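PDB 3WIW: glycosyl hydrolase family 88 from Pedobacter heparinus, which hydrolyses unsaturated glucuronyl oligosaccharides, with specificity for those derived from heparin, and folds as an alpha6/alpha6-barrel. Local coordinates for residues T81-Y86 / R130-K135; S314-L319 / F330-D335. One frame throughout, in Å; residues are numbered along the deposited sequence. Where two conformers were deposited one is given.

Contact 1: T81-Y86 / R130-K135; sequences TLWYGY and RVTGDK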
# COMPACT_ATOMS: atom_id res chain seq x y z
N THR A 81 9.12 3.73 5.14
CA THR A 81 10.16 3.54 4.13
C THR A 81 11.54 3.59 4.77
O THR A 81 12.45 2.81 4.41
CB THR A 81 10.01 4.56 2.99
OG1 THR A 81 8.66 4.49 2.52
CG2 THR A 81 10.96 4.24 1.84
N LEU A 82 11.71 4.47 5.76
CA LEU A 82 12.94 4.52 6.52
C LEU A 82 13.19 3.20 7.27
O LEU A 82 14.32 2.68 7.26
CB LEU A 82 12.93 5.70 7.50
CG LEU A 82 13.06 7.11 6.90
CD1 LEU A 82 12.79 8.16 7.97
CD2 LEU A 82 14.45 7.31 6.26
N TRP A 83 12.15 2.63 7.89
CA TRP A 83 12.31 1.32 8.53
C TRP A 83 12.75 0.27 7.52
O TRP A 83 13.68 -0.51 7.77
CB TRP A 83 11.03 0.86 9.24
CG TRP A 83 10.75 1.65 10.49
CD1 TRP A 83 9.71 2.51 10.69
CD2 TRP A 83 11.56 1.69 11.68
NE1 TRP A 83 9.80 3.06 11.95
CE2 TRP A 83 10.93 2.59 12.57
CE3 TRP A 83 12.74 1.06 12.07
CZ2 TRP A 83 11.46 2.87 13.84
CZ3 TRP A 83 13.27 1.35 13.31
CH2 TRP A 83 12.61 2.23 14.20
N TYR A 84 12.11 0.24 6.36
CA TYR A 84 12.51 -0.70 5.32
C TYR A 84 13.95 -0.47 4.82
O TYR A 84 14.70 -1.43 4.60
CB TYR A 84 11.53 -0.67 4.16
CG TYR A 84 10.18 -1.34 4.41
CD1 TYR A 84 9.98 -2.25 5.46
CD2 TYR A 84 9.10 -1.04 3.59
CE1 TYR A 84 8.74 -2.86 5.65
CE2 TYR A 84 7.87 -1.63 3.78
CZ TYR A 84 7.69 -2.56 4.78
OH TYR A 84 6.46 -3.16 4.95
N GLY A 85 14.35 0.79 4.64
CA GLY A 85 15.71 1.12 4.26
C GLY A 85 16.70 0.60 5.29
O GLY A 85 17.74 0.06 4.94
N TYR A 86 16.35 0.72 6.58
CA TYR A 86 17.18 0.17 7.65
C TYR A 86 17.27 -1.35 7.56
O TYR A 86 18.35 -1.92 7.69
CB TYR A 86 16.62 0.59 9.01
CG TYR A 86 17.26 -0.14 10.17
CD1 TYR A 86 18.63 -0.09 10.38
CD2 TYR A 86 16.49 -0.87 11.06
CE1 TYR A 86 19.23 -0.76 11.44
CE2 TYR A 86 17.07 -1.52 12.12
CZ TYR A 86 18.43 -1.47 12.31
OH TYR A 86 18.99 -2.14 13.38
N ARG A 130 7.74 -3.82 15.17
CA ARG A 130 8.19 -5.10 14.65
C ARG A 130 9.72 -5.14 14.61
O ARG A 130 10.36 -6.12 15.04
CB ARG A 130 7.62 -5.34 13.25
CG ARG A 130 8.10 -6.65 12.63
CD ARG A 130 7.55 -6.83 11.20
NE ARG A 130 7.86 -5.67 10.37
CZ ARG A 130 9.03 -5.48 9.76
NH1 ARG A 130 10.00 -6.39 9.86
NH2 ARG A 130 9.23 -4.38 9.06
N VAL A 131 10.33 -4.07 14.11
CA VAL A 131 11.78 -4.04 13.95
C VAL A 131 12.52 -3.99 15.30
O VAL A 131 13.51 -4.70 15.50
CB VAL A 131 12.21 -2.89 13.01
CG1 VAL A 131 13.73 -2.71 13.03
CG2 VAL A 131 11.70 -3.15 11.57
N THR A 132 12.03 -3.17 16.23
CA THR A 132 12.79 -2.85 17.44
C THR A 132 12.28 -3.54 18.71
O THR A 132 13.04 -3.68 19.67
CB THR A 132 12.78 -1.33 17.71
OG1 THR A 132 11.47 -0.93 18.14
CG2 THR A 132 13.23 -0.54 16.48
N GLY A 133 11.00 -3.91 18.74
CA GLY A 133 10.37 -4.41 19.96
C GLY A 133 10.28 -3.39 21.09
O GLY A 133 9.98 -3.74 22.23
N ASP A 134 10.54 -2.12 20.79
CA ASP A 134 10.56 -1.08 21.82
C ASP A 134 9.15 -0.69 22.23
O ASP A 134 8.32 -0.30 21.38
CB ASP A 134 11.33 0.15 21.31
CG ASP A 134 11.70 1.12 22.43
OD1 ASP A 134 10.91 1.26 23.39
OD2 ASP A 134 12.77 1.76 22.34
N LYS A 135 8.88 -0.75 23.53
CA LYS A 135 7.55 -0.51 24.06
C LYS A 135 7.05 0.93 23.84
O LYS A 135 5.85 1.17 23.91
CB LYS A 135 7.48 -0.92 25.53
CG LYS A 135 7.66 -2.43 25.75
CD LYS A 135 6.57 -3.24 25.03
CE LYS A 135 6.64 -4.73 25.41
NZ LYS A 135 7.80 -5.41 24.74
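Val131 packs against two aromatic side chains, Trp83 and Tyr86. Its CG1 methyl lies 3.7 Å from Tyr86 CE2, at the ring edge and in the ring plane. The same methyl is 4.0 Å from Trp83 CE3, on the benzo side of the indole, so one branch of the valine serves both rings. With chi1 at 170°, CG1 stands anti to the backbone N, and this brings it to the tyrosine edge. Thr132 takes the far end of the indole: its CG2 is 3.6 Å from Trp83 CH2, and the two side chains cross at about a right angle. At the other flank Arg130 NH2 reaches the edge of the Tyr84 ring, 3.8 Å from CE1. The guanidinium and ring planes are 42° apart, and the arginine chain bends at chi3 (54°) to get there.

These residues join helix 77-89 to the C-terminal end of helix 117-132, two helices of the alpha6/alpha6-barrel. Trp83 and Val131 have the nearest CA atoms, 7.6 Å apart. Gly133, with positive phi, is the first residue past the end of helix 117-132. Just there Thr132 OG1 accepts from Asp134 N at 3.1 Å, forming an ST turn. The same hydroxyl also hydrogen-bonds to Ala128 O, one turn back.

The other polar ends are held outside the contact. Trp83 NE1 bonds to Thr102 OG1, while Tyr84 OH pairs with Glu383 and Tyr86 OH with Lys92. Arg130 is gripped twice: NH1 makes a salt bridge to Glu87 of the facing helix, and NH2 bonds to Asn127 one turn back on its own helix. The Tyr84 side chain lies about 11 Å from that of Trp250, a predicted substrate-binding residue.

Contact 2: S314-L319 / F330-D335; sequences SALLDL and FKFAED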
# COMPACT_ATOMS: atom_id res chain seq x y z
N SER A 314 5.01 -6.36 -4.75
CA SER A 314 5.12 -6.82 -3.37
C SER A 314 4.13 -7.95 -3.11
O SER A 314 4.51 -8.99 -2.56
CB SER A 314 4.91 -5.67 -2.40
OG SER A 314 5.27 -6.15 -1.13
N ALA A 315 2.89 -7.78 -3.55
CA ALA A 315 1.88 -8.81 -3.33
C ALA A 315 2.23 -10.11 -4.04
O ALA A 315 2.09 -11.19 -3.45
CB ALA A 315 0.51 -8.31 -3.78
N LEU A 316 2.65 -10.02 -5.30
CA LEU A 316 2.97 -11.23 -6.07
C LEU A 316 4.13 -12.01 -5.46
O LEU A 316 4.16 -13.24 -5.51
CB LEU A 316 3.24 -10.91 -7.54
CG LEU A 316 2.02 -10.49 -8.37
CD1 LEU A 316 2.49 -10.21 -9.78
CD2 LEU A 316 0.94 -11.57 -8.36
N LEU A 317 5.08 -11.30 -4.85
CA LEU A 317 6.18 -11.98 -4.17
C LEU A 317 5.67 -12.79 -2.97
O LEU A 317 6.04 -13.95 -2.81
CB LEU A 317 7.26 -10.99 -3.75
CG LEU A 317 8.05 -10.42 -4.92
CD1 LEU A 317 8.82 -9.16 -4.50
CD2 LEU A 317 8.99 -11.48 -5.52
N ASP A 318 4.80 -12.20 -2.15
CA ASP A 318 4.21 -13.00 -1.07
C ASP A 318 3.32 -14.11 -1.63
O ASP A 318 3.34 -15.22 -1.12
CB ASP A 318 3.44 -12.14 -0.08
CG ASP A 318 4.28 -11.75 1.13
OD1 ASP A 318 5.54 -11.78 1.05
OD2 ASP A 318 3.68 -11.38 2.14
N LEU A 319 2.56 -13.84 -2.69
CA LEU A 319 1.69 -14.86 -3.25
C LEU A 319 2.52 -16.05 -3.73
O LEU A 319 2.13 -17.21 -3.55
CB LEU A 319 0.87 -14.29 -4.40
CG LEU A 319 -0.22 -15.20 -4.96
CD1 LEU A 319 -1.25 -15.57 -3.91
CD2 LEU A 319 -0.90 -14.55 -6.17
N PHE A 330 6.34 -15.04 -9.03
CA PHE A 330 7.68 -14.53 -8.73
C PHE A 330 8.29 -13.86 -9.96
O PHE A 330 8.86 -12.76 -9.87
CB PHE A 330 8.59 -15.67 -8.27
CG PHE A 330 9.98 -15.21 -7.99
CD1 PHE A 330 10.30 -14.68 -6.76
CD2 PHE A 330 10.95 -15.26 -8.98
CE1 PHE A 330 11.59 -14.23 -6.50
CE2 PHE A 330 12.24 -14.81 -8.72
CZ PHE A 330 12.55 -14.31 -7.48
N LYS A 331 8.19 -14.52 -11.11
CA LYS A 331 8.81 -14.00 -12.34
C LYS A 331 8.17 -12.67 -12.74
O LYS A 331 8.86 -11.73 -13.14
CB LYS A 331 8.68 -15.02 -13.48
CG LYS A 331 9.20 -14.56 -14.83
CD LYS A 331 10.68 -14.25 -14.79
CE LYS A 331 11.26 -14.15 -16.21
NZ LYS A 331 10.52 -13.21 -17.12
N PHE A 332 6.85 -12.57 -12.61
CA PHE A 332 6.15 -11.35 -12.99
C PHE A 332 6.59 -10.21 -12.07
O PHE A 332 6.88 -9.11 -12.54
CB PHE A 332 4.64 -11.60 -12.96
CG PHE A 332 3.83 -10.58 -13.70
CD1 PHE A 332 3.51 -9.36 -13.10
CD2 PHE A 332 3.35 -10.84 -14.98
CE1 PHE A 332 2.74 -8.40 -13.79
CE2 PHE A 332 2.57 -9.91 -15.65
CZ PHE A 332 2.27 -8.67 -15.07
N ALA A 333 6.67 -10.48 -10.77
CA ALA A 333 7.13 -9.47 -9.81
C ALA A 333 8.57 -9.06 -10.10
O ALA A 333 8.90 -7.88 -10.06
CB ALA A 333 7.02 -9.99 -8.38
N GLU A 334 9.44 -10.03 -10.38
CA GLU A 334 10.82 -9.74 -10.71
C GLU A 334 10.92 -8.81 -11.92
O GLU A 334 11.72 -7.86 -11.93
CB GLU A 334 11.56 -11.05 -10.97
CG GLU A 334 13.02 -10.89 -11.31
CD GLU A 334 13.69 -12.23 -11.51
OE1 GLU A 334 14.48 -12.64 -10.63
OE2 GLU A 334 13.43 -12.89 -12.54
N ASP A 335 10.10 -9.08 -12.95
CA ASP A 335 10.11 -8.25 -14.16
C ASP A 335 9.65 -6.83 -13.81
O ASP A 335 10.25 -5.86 -14.29
CB ASP A 335 9.18 -8.83 -15.21
CG ASP A 335 9.71 -10.10 -15.85
OD1 ASP A 335 10.94 -10.35 -15.79
OD2 ASP A 335 8.89 -10.85 -16.43
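Leu316 and Leu317 have nearly equal first torsions, both near -70°, which put CG anti to the carbonyl carbon. They meet different neighbours on segment 330-335 of helix 327-340. Leu316 reaches across with its extended CD1 branch, Leu317 with its other methyl, CD2. Leu316 CD1 meets the Phe332 ring at CD1, 3.6 Å away, and the side chains run at a slant to each other. Leu317 CD2 comes 3.7 Å from Phe330 CD1. Both phenylalanines have CG anti to the backbone N, although the CB of Phe330 points away from the leucine helix.

Ala333 fills the middle. Its CB lies 3.6 Å from Leu317 CG and 4.0 Å from Leu316 CB. The small methyl allows a close approach, with the segment axes 8.2 Å apart. They run antiparallel at 153°. The pair is a helical hairpin of the alpha6/alpha6-barrel, with helices 306-322 and 327-340 joined by a short connection.

Other helices close round this apolar seam. Leu316 also touches Leu252 of helix 245-262 and Ala275 of helix 265-279. The Phe330 ring meets that of Tyr388 on helix 375-392, the two nearly parallel. On the far side of the second helix, Lys331 NZ makes a salt bridge to Asp335 OD2 at 3.0 Å, one turn on, using the syn lone pair of that oxygen.

Both contacts pair helices of the same barrel, but they share no segment, and their centres are 23 Å apart. Contact 1 is partly buried and joins helices separated by another helix in the chain. Contact 2 is buried and joins helices that follow each other directly. Polar-tipped tryptophan, tyrosine, threonine and arginine side chains carry much of the first, and their polar ends find partners outside it. In the second the touching side chains are wholly apolar. Helix 375-392 touches both: Glu383 bonds to Tyr84 of contact 1 through OE1 and to Ser314 of the 314-319 segment through OE2. Contact 2 lies away from the predicted substrate-binding residues.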